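Side-chain contacts in NAD-dependent epimerase/dehydratase (Methylobacillus flagellatus KT, PDB 3GPI), which is of unknown function but probably binds NAD(P) through a Rossmann-type domain, as in other members of the epimerase/dehydratase family: residues E87-T92 and A142-Y147; A48-P53 and Y69-S74; D54-I59 and L93-G98; S148-R153 and A195-Q200. One frame throughout, in Å; residues are numbered along the deposited sequence.

Interaction 1. Residues E87-T92 and A142-Y147; sequences EGLRNT and ALLAAY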
loop_
_atom_site.group_PDB
_atom_site.type_symbol
_atom_site.label_atom_id
_atom_site.label_comp_id
_atom_site.label_asym_id
_atom_site.label_seq_id
_atom_site.Cartn_x
_atom_site.Cartn_y
_atom_site.Cartn_z
ATOM N N GLU A 87 -5.537 0.027 -17.680
ATOM C CA GLU A 87 -6.815 0.539 -18.219
ATOM C C GLU A 87 -7.426 1.586 -17.298
ATOM O O GLU A 87 -7.735 2.710 -17.733
ATOM C CB GLU A 87 -7.820 -0.614 -18.396
ATOM C CG GLU A 87 -8.618 -0.589 -19.694
ATOM C CD GLU A 87 -7.861 -1.213 -20.857
ATOM O OE1 GLU A 87 -6.609 -1.243 -20.817
ATOM O OE2 GLU A 87 -8.520 -1.677 -21.815
ATOM N N GLY A 88 -7.631 1.188 -16.044
ATOM C CA GLY A 88 -8.269 2.021 -15.026
ATOM C C GLY A 88 -7.518 3.327 -14.785
ATOM O O GLY A 88 -8.135 4.398 -14.608
ATOM N N LEU A 89 -6.193 3.230 -14.735
ATOM C CA LEU A 89 -5.329 4.400 -14.577
ATOM C C LEU A 89 -5.358 5.299 -15.819
ATOM O O LEU A 89 -5.403 6.526 -15.723
ATOM C CB LEU A 89 -3.897 3.947 -14.272
ATOM C CG LEU A 89 -2.820 5.043 -14.186
ATOM C CD1 LEU A 89 -3.116 6.058 -13.041
ATOM C CD2 LEU A 89 -1.443 4.430 -14.016
ATOM N N ARG A 90 -5.324 4.676 -16.997
ATOM C CA ARG A 90 -5.384 5.432 -18.251
ATOM C C ARG A 90 -6.712 6.181 -18.356
ATOM O O ARG A 90 -6.699 7.379 -18.696
ATOM C CB ARG A 90 -5.162 4.555 -19.504
ATOM C CG ARG A 90 -4.892 5.384 -20.762
ATOM C CD ARG A 90 -4.997 4.553 -22.041
ATOM N NE ARG A 90 -4.038 3.455 -22.064
ATOM C CZ ARG A 90 -2.743 3.611 -22.309
ATOM N NH1 ARG A 90 -2.265 4.828 -22.540
ATOM N NH2 ARG A 90 -1.928 2.561 -22.318
ATOM N N ASN A 91 -7.807 5.507 -18.034
ATOM C CA ASN A 91 -9.152 6.088 -18.090
ATOM C C ASN A 91 -9.258 7.257 -17.122
ATOM O O ASN A 91 -9.789 8.311 -17.483
ATOM C CB ASN A 91 -10.231 5.047 -17.780
ATOM C CG ASN A 91 -10.367 4.001 -18.882
ATOM O OD1 ASN A 91 -9.832 4.172 -19.977
ATOM N ND2 ASN A 91 -11.067 2.933 -18.575
ATOM N N THR A 92 -8.721 7.072 -15.918
ATOM C CA THR A 92 -8.767 8.102 -14.876
ATOM C C THR A 92 -7.933 9.307 -15.279
ATOM O O THR A 92 -8.390 10.458 -15.166
ATOM C CB THR A 92 -8.263 7.541 -13.539
ATOM O OG1 THR A 92 -9.126 6.491 -13.102
ATOM C CG2 THR A 92 -8.315 8.605 -12.465
ATOM N N ALA A 142 4.101 1.969 -15.892
ATOM C CA ALA A 142 4.911 2.442 -17.021
ATOM C C ALA A 142 4.393 3.758 -17.553
ATOM O O ALA A 142 5.185 4.641 -17.935
ATOM C CB ALA A 142 4.917 1.398 -18.131
ATOM N N LEU A 143 3.067 3.850 -17.577
ATOM C CA LEU A 143 2.308 4.996 -18.049
ATOM C C LEU A 143 2.767 6.277 -17.374
ATOM O O LEU A 143 3.037 7.288 -18.017
ATOM C CB LEU A 143 0.835 4.753 -17.751
ATOM C CG LEU A 143 -0.257 5.557 -18.462
ATOM C CD1 LEU A 143 -0.139 5.455 -20.012
ATOM C CD2 LEU A 143 -1.600 5.063 -18.009
ATOM N N LEU A 144 2.898 6.228 -16.061
ATOM C CA LEU A 144 3.298 7.416 -15.322
ATOM C C LEU A 144 4.629 8.064 -15.721
ATOM O O LEU A 144 4.961 9.128 -15.190
ATOM C CB LEU A 144 3.304 7.101 -13.830
ATOM C CG LEU A 144 1.933 6.684 -13.316
ATOM C CD1 LEU A 144 2.022 6.222 -11.864
ATOM C CD2 LEU A 144 0.940 7.812 -13.467
ATOM N N ALA A 145 5.390 7.462 -16.651
ATOM C CA ALA A 145 6.693 8.034 -17.046
ATOM C C ALA A 145 6.600 9.496 -17.530
ATOM O O ALA A 145 7.537 10.275 -17.311
ATOM C CB ALA A 145 7.383 7.161 -18.117
ATOM N N ALA A 146 5.473 9.837 -18.152
ATOM C CA ALA A 146 5.228 11.187 -18.701
ATOM C C ALA A 146 4.621 12.165 -17.715
ATOM O O ALA A 146 4.448 13.345 -18.032
ATOM C CB ALA A 146 4.341 11.107 -19.915
ATOM N N TYR A 147 4.257 11.671 -16.532
ATOM C CA TYR A 147 3.600 12.486 -15.521
ATOM C C TYR A 147 4.516 12.820 -14.360
ATOM O O TYR A 147 5.369 12.033 -13.992
ATOM C CB TYR A 147 2.419 11.715 -14.947
ATOM C CG TYR A 147 1.287 11.588 -15.920
ATOM C CD1 TYR A 147 1.359 10.662 -16.965
ATOM C CD2 TYR A 147 0.154 12.394 -15.801
ATOM C CE1 TYR A 147 0.338 10.553 -17.886
ATOM C CE2 TYR A 147 -0.894 12.291 -16.716
ATOM C CZ TYR A 147 -0.786 11.360 -17.748
ATOM O OH TYR A 147 -1.823 11.254 -18.649
#

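Interaction 2. Residues A48-P53 and Y69-S74; sequences ADVTRP and YCVAAS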
loop_
_atom_site.group_PDB
_atom_site.type_symbol
_atom_site.label_atom_id
_atom_site.label_comp_id
_atom_site.label_asym_id
_atom_site.label_seq_id
_atom_site.Cartn_x
_atom_site.Cartn_y
_atom_site.Cartn_z
ATOM N N ALA A 48 -18.063 5.561 -9.202
ATOM C CA ALA A 48 -17.696 5.424 -10.589
ATOM C C ALA A 48 -16.942 4.130 -10.817
ATOM O O ALA A 48 -16.590 3.429 -9.860
ATOM C CB ALA A 48 -16.867 6.627 -11.048
ATOM N N ASP A 49 -16.696 3.811 -12.084
ATOM C CA ASP A 49 -16.019 2.583 -12.468
ATOM C C ASP A 49 -14.888 2.983 -13.353
ATOM O O ASP A 49 -15.106 3.413 -14.492
ATOM C CB ASP A 49 -16.969 1.652 -13.239
ATOM C CG ASP A 49 -16.311 0.323 -13.636
ATOM O OD1 ASP A 49 -15.071 0.186 -13.642
ATOM O OD2 ASP A 49 -17.063 -0.610 -13.967
ATOM N N VAL A 50 -13.662 2.851 -12.844
ATOM C CA VAL A 50 -12.483 3.274 -13.584
ATOM C C VAL A 50 -12.292 2.554 -14.926
ATOM O O VAL A 50 -11.589 3.044 -15.789
ATOM C CB VAL A 50 -11.194 3.221 -12.722
ATOM C CG1 VAL A 50 -11.323 4.167 -11.511
ATOM C CG2 VAL A 50 -10.889 1.777 -12.282
ATOM N N THR A 51 -12.955 1.401 -15.090
ATOM C CA THR A 51 -12.880 0.643 -16.351
ATOM C C THR A 51 -13.879 1.140 -17.400
ATOM O O THR A 51 -13.824 0.724 -18.560
ATOM C CB THR A 51 -13.072 -0.887 -16.130
ATOM O OG1 THR A 51 -14.402 -1.164 -15.663
ATOM C CG2 THR A 51 -12.053 -1.407 -15.113
ATOM N N ARG A 52 -14.785 2.023 -16.977
ATOM C CA ARG A 52 -15.827 2.546 -17.849
ATOM C C ARG A 52 -15.738 4.065 -17.970
ATOM O O ARG A 52 -16.294 4.787 -17.140
ATOM C CB ARG A 52 -17.184 2.133 -17.311
ATOM C CG ARG A 52 -17.501 0.647 -17.552
ATOM C CD ARG A 52 -18.800 0.270 -16.866
ATOM N NE ARG A 52 -19.915 1.103 -17.319
ATOM C CZ ARG A 52 -20.911 1.534 -16.542
ATOM N NH1 ARG A 52 -20.938 1.241 -15.244
ATOM N NH2 ARG A 52 -21.874 2.277 -17.066
ATOM N N PRO A 53 -15.061 4.555 -19.017
ATOM C CA PRO A 53 -14.899 5.996 -19.216
ATOM C C PRO A 53 -16.187 6.812 -19.091
ATOM O O PRO A 53 -16.129 7.952 -18.640
ATOM C CB PRO A 53 -14.313 6.101 -20.624
ATOM C CG PRO A 53 -13.586 4.820 -20.809
ATOM C CD PRO A 53 -14.362 3.781 -20.069
ATOM N N TYR A 69 -3.839 7.172 -6.624
ATOM C CA TYR A 69 -4.515 6.085 -7.293
ATOM C C TYR A 69 -4.192 4.788 -6.570
ATOM O O TYR A 69 -3.047 4.354 -6.580
ATOM C CB TYR A 69 -4.067 6.037 -8.757
ATOM C CG TYR A 69 -4.914 5.146 -9.626
ATOM C CD1 TYR A 69 -6.052 5.637 -10.243
ATOM C CD2 TYR A 69 -4.579 3.806 -9.805
ATOM C CE1 TYR A 69 -6.842 4.826 -11.019
ATOM C CE2 TYR A 69 -5.351 2.986 -10.604
ATOM C CZ TYR A 69 -6.483 3.502 -11.193
ATOM O OH TYR A 69 -7.263 2.680 -11.963
ATOM N N CYS A 70 -5.226 4.217 -5.967
ATOM C CA CYS A 70 -5.118 3.002 -5.152
ATOM C C CYS A 70 -5.765 1.786 -5.829
ATOM O O CYS A 70 -5.580 0.669 -5.336
ATOM C CB CYS A 70 -5.847 3.221 -3.842
ATOM S SG CYS A 70 -5.365 4.673 -2.928
ATOM N N VAL A 71 -6.463 1.983 -6.954
ATOM C CA VAL A 71 -7.294 0.904 -7.539
ATOM C C VAL A 71 -6.458 -0.314 -7.992
ATOM O O VAL A 71 -6.840 -1.449 -7.712
ATOM C CB VAL A 71 -8.196 1.435 -8.681
ATOM C CG1 VAL A 71 -8.989 0.289 -9.369
ATOM C CG2 VAL A 71 -9.128 2.531 -8.142
ATOM N N ALA A 72 -5.315 -0.077 -8.632
ATOM C CA ALA A 72 -4.485 -1.178 -9.154
ATOM C C ALA A 72 -3.997 -2.019 -7.983
ATOM O O ALA A 72 -4.011 -3.262 -8.044
ATOM C CB ALA A 72 -3.322 -0.635 -10.023
ATOM N N ALA A 73 -3.616 -1.365 -6.885
ATOM C CA ALA A 73 -3.216 -2.112 -5.682
ATOM C C ALA A 73 -4.329 -3.015 -5.116
ATOM O O ALA A 73 -4.060 -4.174 -4.756
ATOM C CB ALA A 73 -2.662 -1.159 -4.611
ATOM N N SER A 74 -5.560 -2.505 -5.053
ATOM C CA SER A 74 -6.724 -3.316 -4.649
ATOM C C SER A 74 -6.992 -4.450 -5.627
ATOM O O SER A 74 -7.360 -5.548 -5.201
ATOM C CB SER A 74 -7.974 -2.459 -4.523
ATOM O OG SER A 74 -7.798 -1.509 -3.492
#

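Interaction 3. Residues D54-I59 and L93-G98; sequences DTLASI and LSALEG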
loop_
_atom_site.group_PDB
_atom_site.type_symbol
_atom_site.label_atom_id
_atom_site.label_comp_id
_atom_site.label_asym_id
_atom_site.label_seq_id
_atom_site.Cartn_x
_atom_site.Cartn_y
_atom_site.Cartn_z
ATOM N N ASP A 54 -17.332 6.235 -19.466
ATOM C CA ASP A 54 -18.600 6.977 -19.405
ATOM C C ASP A 54 -19.078 7.290 -17.980
ATOM O O ASP A 54 -19.971 8.116 -17.797
ATOM C CB ASP A 54 -19.710 6.269 -20.215
ATOM C CG ASP A 54 -19.560 6.462 -21.717
ATOM O OD1 ASP A 54 -18.598 7.120 -22.170
ATOM O OD2 ASP A 54 -20.415 5.940 -22.465
ATOM N N THR A 55 -18.471 6.658 -16.976
ATOM C CA THR A 55 -18.829 6.939 -15.580
ATOM C C THR A 55 -17.843 7.929 -14.964
ATOM O O THR A 55 -17.956 8.249 -13.777
ATOM C CB THR A 55 -18.803 5.667 -14.702
ATOM O OG1 THR A 55 -17.456 5.183 -14.603
ATOM C CG2 THR A 55 -19.723 4.558 -15.311
ATOM N N LEU A 56 -16.861 8.367 -15.742
ATOM C CA LEU A 56 -15.778 9.247 -15.215
ATOM C C LEU A 56 -15.887 10.701 -15.663
ATOM O O LEU A 56 -14.982 11.514 -15.427
ATOM C CB LEU A 56 -14.411 8.709 -15.622
ATOM C CG LEU A 56 -14.070 7.275 -15.166
ATOM C CD1 LEU A 56 -12.789 6.810 -15.791
ATOM C CD2 LEU A 56 -14.008 7.161 -13.653
ATOM N N ALA A 57 -16.983 11.047 -16.312
ATOM C CA ALA A 57 -17.086 12.367 -16.910
ATOM C C ALA A 57 -17.245 13.477 -15.885
ATOM O O ALA A 57 -17.104 14.624 -16.250
ATOM C CB ALA A 57 -18.238 12.410 -17.908
ATOM N N SER A 58 -17.554 13.155 -14.629
ATOM C CA SER A 58 -17.791 14.189 -13.604
ATOM C C SER A 58 -16.513 14.537 -12.840
ATOM O O SER A 58 -16.430 15.592 -12.195
ATOM C CB SER A 58 -18.840 13.705 -12.596
ATOM O OG SER A 58 -18.275 12.800 -11.668
ATOM N N ILE A 59 -15.533 13.651 -12.851
ATOM C CA ILE A 59 -14.409 13.828 -11.910
ATOM C C ILE A 59 -13.562 15.075 -12.185
ATOM O O ILE A 59 -12.982 15.640 -11.249
ATOM C CB ILE A 59 -13.501 12.571 -11.727
ATOM C CG1 ILE A 59 -12.669 12.228 -12.975
ATOM C CG2 ILE A 59 -14.331 11.371 -11.245
ATOM C CD1 ILE A 59 -11.698 11.068 -12.714
ATOM N N LEU A 93 -6.712 9.109 -15.754
ATOM C CA LEU A 93 -5.919 10.227 -16.195
ATOM C C LEU A 93 -6.554 10.979 -17.358
ATOM O O LEU A 93 -6.590 12.200 -17.378
ATOM C CB LEU A 93 -4.518 9.776 -16.572
ATOM C CG LEU A 93 -3.727 9.189 -15.408
ATOM C CD1 LEU A 93 -2.484 8.447 -15.948
ATOM C CD2 LEU A 93 -3.315 10.309 -14.454
ATOM N N SER A 94 -7.080 10.237 -18.329
ATOM C CA SER A 94 -7.749 10.855 -19.457
ATOM C C SER A 94 -8.942 11.698 -18.982
ATOM O O SER A 94 -9.149 12.820 -19.483
ATOM C CB SER A 94 -8.243 9.775 -20.403
ATOM O OG SER A 94 -9.004 10.374 -21.446
ATOM N N ALA A 95 -9.688 11.178 -18.017
ATOM C CA ALA A 95 -10.893 11.870 -17.507
ATOM C C ALA A 95 -10.500 13.135 -16.752
ATOM O O ALA A 95 -11.343 14.025 -16.564
ATOM C CB ALA A 95 -11.713 10.964 -16.621
ATOM N N LEU A 96 -9.251 13.220 -16.301
ATOM C CA LEU A 96 -8.778 14.388 -15.566
ATOM C C LEU A 96 -8.177 15.427 -16.467
ATOM O O LEU A 96 -7.581 16.381 -15.973
ATOM C CB LEU A 96 -7.767 13.990 -14.477
ATOM C CG LEU A 96 -8.471 13.326 -13.290
ATOM C CD1 LEU A 96 -7.471 12.687 -12.320
ATOM C CD2 LEU A 96 -9.391 14.308 -12.540
ATOM N N GLU A 97 -8.267 15.242 -17.788
ATOM C CA GLU A 97 -7.835 16.270 -18.702
ATOM C C GLU A 97 -8.684 17.515 -18.458
ATOM O O GLU A 97 -9.933 17.559 -18.645
ATOM C CB GLU A 97 -7.873 15.819 -20.170
ATOM C CG GLU A 97 -7.195 16.795 -21.128
ATOM C CD GLU A 97 -6.732 16.150 -22.427
ATOM O OE1 GLU A 97 -5.938 16.773 -23.161
ATOM O OE2 GLU A 97 -7.159 15.017 -22.705
ATOM N N GLY A 98 -7.970 18.542 -18.052
ATOM C CA GLY A 98 -8.557 19.824 -17.685
ATOM C C GLY A 98 -8.324 20.164 -16.219
ATOM O O GLY A 98 -8.412 21.331 -15.851
HETATM O O HOH W 1 -13.969 13.994 -15.900
#

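Interaction 4. Residues S148-R153 and A195-Q200; sequences SSTILR and AYLIQQ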
loop_
_atom_site.group_PDB
_atom_site.type_symbol
_atom_site.label_atom_id
_atom_site.label_comp_id
_atom_site.label_asym_id
_atom_site.label_seq_id
_atom_site.Cartn_x
_atom_site.Cartn_y
_atom_site.Cartn_z
ATOM N N SER A 148 4.354 13.988 -13.760
ATOM C CA SER A 148 4.968 14.248 -12.453
ATOM C C SER A 148 4.297 13.275 -11.479
ATOM O O SER A 148 3.099 13.353 -11.268
ATOM C CB SER A 148 4.673 15.678 -12.032
ATOM O OG SER A 148 5.297 15.977 -10.801
ATOM N N SER A 149 5.079 12.365 -10.891
ATOM C CA SER A 149 4.483 11.219 -10.195
ATOM C C SER A 149 5.466 10.541 -9.283
ATOM O O SER A 149 6.655 10.662 -9.430
ATOM C CB SER A 149 3.960 10.213 -11.219
ATOM O OG SER A 149 4.998 9.687 -12.009
ATOM N N THR A 150 4.908 9.777 -8.353
ATOM C CA THR A 150 5.645 8.965 -7.412
ATOM C C THR A 150 4.920 7.644 -7.334
ATOM O O THR A 150 3.743 7.586 -6.988
ATOM C CB THR A 150 5.654 9.596 -6.040
ATOM O OG1 THR A 150 6.340 10.850 -6.119
ATOM C CG2 THR A 150 6.384 8.668 -5.031
ATOM N N ILE A 151 5.649 6.588 -7.667
ATOM C CA ILE A 151 5.159 5.223 -7.527
ATOM C C ILE A 151 5.578 4.743 -6.135
ATOM O O ILE A 151 6.715 4.897 -5.696
ATOM C CB ILE A 151 5.825 4.352 -8.585
ATOM C CG1 ILE A 151 5.313 4.734 -9.976
ATOM C CG2 ILE A 151 5.581 2.865 -8.307
ATOM C CD1 ILE A 151 6.236 4.223 -11.051
ATOM N N LEU A 152 4.586 4.177 -5.443
ATOM C CA LEU A 152 4.790 3.676 -4.083
ATOM C C LEU A 152 4.590 2.164 -4.113
ATOM O O LEU A 152 3.435 1.693 -4.169
ATOM C CB LEU A 152 3.753 4.324 -3.159
ATOM C CG LEU A 152 3.878 5.854 -3.147
ATOM C CD1 LEU A 152 2.653 6.443 -2.466
ATOM C CD2 LEU A 152 5.161 6.318 -2.502
ATOM N N ARG A 153 5.694 1.400 -4.096
ATOM C CA ARG A 153 5.539 -0.067 -4.098
ATOM C C ARG A 153 5.381 -0.547 -2.662
ATOM O O ARG A 153 6.351 -0.556 -1.905
ATOM C CB ARG A 153 6.773 -0.710 -4.733
ATOM C CG ARG A 153 6.788 -0.506 -6.243
ATOM C CD ARG A 153 8.030 -1.117 -6.893
ATOM N NE ARG A 153 8.052 -0.803 -8.321
ATOM C CZ ARG A 153 9.167 -0.793 -9.063
ATOM N NH1 ARG A 153 10.337 -1.084 -8.533
ATOM N NH2 ARG A 153 9.067 -0.453 -10.334
ATOM N N ALA A 195 0.491 10.927 3.029
ATOM C CA ALA A 195 0.155 12.280 3.505
ATOM C C ALA A 195 1.389 13.096 3.727
ATOM O O ALA A 195 1.391 14.308 3.416
ATOM C CB ALA A 195 -0.678 12.231 4.786
ATOM N N TYR A 196 2.447 12.472 4.234
ATOM C CA TYR A 196 3.705 13.187 4.441
ATOM C C TYR A 196 4.277 13.653 3.098
ATOM O O TYR A 196 4.719 14.831 2.966
ATOM C CB TYR A 196 4.698 12.296 5.183
ATOM C CG TYR A 196 6.087 12.842 5.338
ATOM C CD1 TYR A 196 6.354 13.800 6.315
ATOM C CD2 TYR A 196 7.142 12.353 4.559
ATOM C CE1 TYR A 196 7.619 14.267 6.497
ATOM C CE2 TYR A 196 8.446 12.854 4.729
ATOM C CZ TYR A 196 8.651 13.799 5.712
ATOM O OH TYR A 196 9.938 14.296 5.897
ATOM N N LEU A 197 4.222 12.801 2.089
ATOM C CA LEU A 197 4.777 13.203 0.785
ATOM C C LEU A 197 3.934 14.323 0.201
ATOM O O LEU A 197 4.446 15.188 -0.489
ATOM C CB LEU A 197 4.829 12.023 -0.188
ATOM C CG LEU A 197 5.804 10.922 0.199
ATOM C CD1 LEU A 197 5.714 9.832 -0.846
ATOM C CD2 LEU A 197 7.244 11.459 0.332
ATOM N N ILE A 198 2.635 14.323 0.472
ATOM C CA ILE A 198 1.766 15.384 -0.011
ATOM C C ILE A 198 2.110 16.687 0.671
ATOM O O ILE A 198 2.125 17.733 -0.004
ATOM C CB ILE A 198 0.267 14.957 0.168
ATOM C CG1 ILE A 198 -0.100 13.937 -0.924
ATOM C CG2 ILE A 198 -0.702 16.188 0.102
ATOM C CD1 ILE A 198 -1.419 13.237 -0.673
ATOM N N GLN A 199 2.390 16.650 1.976
ATOM C CA GLN A 199 2.816 17.846 2.723
ATOM C C GLN A 199 4.166 18.374 2.226
ATOM O O GLN A 199 4.377 19.599 2.189
ATOM C CB GLN A 199 2.849 17.562 4.217
ATOM C CG GLN A 199 3.216 18.779 5.055
ATOM C CD GLN A 199 3.295 18.459 6.527
ATOM O OE1 GLN A 199 4.236 17.797 6.979
ATOM N NE2 GLN A 199 2.311 18.931 7.291
ATOM N N GLN A 200 5.051 17.471 1.803
ATOM C CA GLN A 200 6.393 17.810 1.357
ATOM C C GLN A 200 6.411 18.257 -0.113
ATOM O O GLN A 200 7.342 18.995 -0.510
ATOM C CB GLN A 200 7.346 16.597 1.533
ATOM C CG GLN A 200 7.574 16.172 3.000
ATOM C CD GLN A 200 8.754 16.853 3.666
ATOM O OE1 GLN A 200 8.623 17.477 4.735
ATOM N NE2 GLN A 200 9.918 16.712 3.060
#

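Interaction 1. Residues E87-T92 and A142-Y147
Leu143 packs against Leu89 and Arg90 where two helices of the Rossmann fold, 86-95 and 132-143, lie side by side over the same face of the central sheet. From CB the side chain of Leu143 points toward the other helix, and CG, anti to the backbone N (chi1 -162°), then places the methyls against Arg90 and Leu89. CB and CG serve as the stem, and both methyls do the touching across the interface. CD2 drops onto the backbone of the other helix, 3.8 Å from Arg90 CA, and also meets Leu89 CG at 4.0 Å, the two leucines sliding past each other in opposite directions. CD1 turns instead to the outer side, where the Arg90 guanidinium lies across it obliquely in one of its two conformers, bent at chi3, so this part of the contact is doubtful. An alanine in place of Leu143 would probably open a gap beside Leu89 CG and the Arg90 backbone, which CD2 now fills. Deeper in, Leu144 and Leu89 both rest on Phe106 of strand 103-109. There these two side chains cross at about a right angle, with Leu89 CD2 standing 4.1 Å from Leu144 CG.

Interaction 2. Residues A48-P53 and Y69-S74
Asp49 OD1 is gripped twice by Thr51, beside the Val50 that makes the contact: the hydroxyl OG1 of Thr51 lies 2.5 Å from OD1 of Asp49, and the backbone N of Thr51 donates to the same OD1 at 2.8 Å. Both come from one face of the carboxylate, well out of its plane, and the second bond closes an Asx turn. A type I turn from Asp49 to Arg52 coincides with it, which would help to hold the shape of the loop after strand 45-47 of this Rossmann fold; Val50, in the turn, is aimed inward. Its CG2, in the crowded position between backbone N and carbonyl carbon (CG1 at chi1 -61°), meets CG1 of Val71 tip to tip at 3.8 Å. The same CG2 of Val50 is 3.8 Å from Tyr69 OH, which arrives from the opposite direction and probably bonds Gly88 O of helix 86-95. Val50 O is held by Asn91 ND2 of that helix. Val71 also touches the glycine-rich turn of the probable dinucleotide-binding motif, consistent with a position near the cofactor pocket. While its CG1 meets Val50, CG2 of Val71 sits 4.1 Å above the Tyr69 ring plane, offset toward the rim.

Interaction 3. Residues D54-I59 and L93-G98
A type I turn from Leu56 to Ile59 leans on the last turn of helix 86-95, bringing the CA atoms of Leu56 and Ala95 to 6.0 Å, and the bond from Ile59 N to Leu56 O that closes this turn is weak. The small side chain of Ala95 allows so near an approach. Its methyl CB is 3.7 Å from CB of Leu56 and also lies close to the carbonyl oxygen of that residue. A water clamps the two backbones beside it, donating to Leu56 O and to Ala95 O at 2.7 Å each; one molecule thus bridges the two carbonyl oxygens. Farther along, Ile59 fills the angle between turn and helix. Its CG1 lies between the backbone N and carbonyl carbon (chi1 69°), which turns the ethyl branch toward the helix end. There CD1 of Ile59 touches Ala95 CB at 3.9 Å, while its CG1 meets CD2 of Leu96 at 3.9 Å, the isoleucine and leucine chains crossing at about a right angle. An alanine at the position of Ile59 is likely to leave Leu96 CD2 without its partner, strip the Ala95 methyl of one of its neighbours and open a gap where turn and helix meet. Ile59 and Leu56 both touch Leu32 of strand 29-33 as well, and Leu96 rests on Leu67 of strand 66-69. Residues 54-59 thus belong to the connection that runs from strand 45-47 across to strand 66-69, the long crossover between the two halves of the sheet that characterises the Rossmann fold.

Interaction 4. Residues S148-R153 and A195-Q200
Leu152 and Leu197 adopt much the same shape, each with CG anti to its own carbonyl carbon (chi1 -60° in Leu152 and -67° in Leu197), and these torsions send their methyl ends into the space between strand 149-158 and helix 187-201. This is the helix-on-sheet packing of a Rossmann fold: the strand belongs to the central sheet, and the helix covers the face opposite the one on which helices 86-95 and 132-143 lie. The two leucines slide past each other in opposite directions and touch through single methyls, CD2 of Leu152 standing 3.9 Å from CD1 of Leu197. Two residues back along the strand, Thr150 points to the same face. Leu197 is set against these two strand residues through one methyl group, and it also packs on Phe105 of the neighbouring strand 103-109. The contact is small and wholly apolar, and all three of its residues are buried.

The polar end of Thr150 is accounted for separately: OG1 is hydrogen-bonded to Glu207 O and to His103 NE2, which fixes the rotation of the side chain and leaves the methyl for the helix. Leu152 finds further neighbours in Phe193 and Ile194, one turn earlier on the same helix, and in Tyr210 of the adjacent strand. The meeting with the helix nevertheless remains light at Thr150, where CG2 of the threonine is 4.4 Å from Leu197 CD1.

In the fold
All four contacts belong to one Rossmann-type domain. Helix 86-95 ties three of them together: it packs on helix 132-143 in interaction 1, supplies the end that the turn leans on in interaction 3, and touches interaction 2. Interactions 1 and 3 also meet directly, Leu56 CD1 packing 3.7 Å from Asn91 CB. The first segments of interactions 2 and 3 are successive pieces of one loop; the contact centres are about 12 Å apart, and Asp49 N lies 3.0 Å from Thr55 OG1. Interaction 4 lies across the sheet, its centre about 22 Å from that of interaction 3, but the chain joins it directly to interaction 1. Of the four, interaction 2 is the one that touches the probable dinucleotide-binding glycine turn, through Val71.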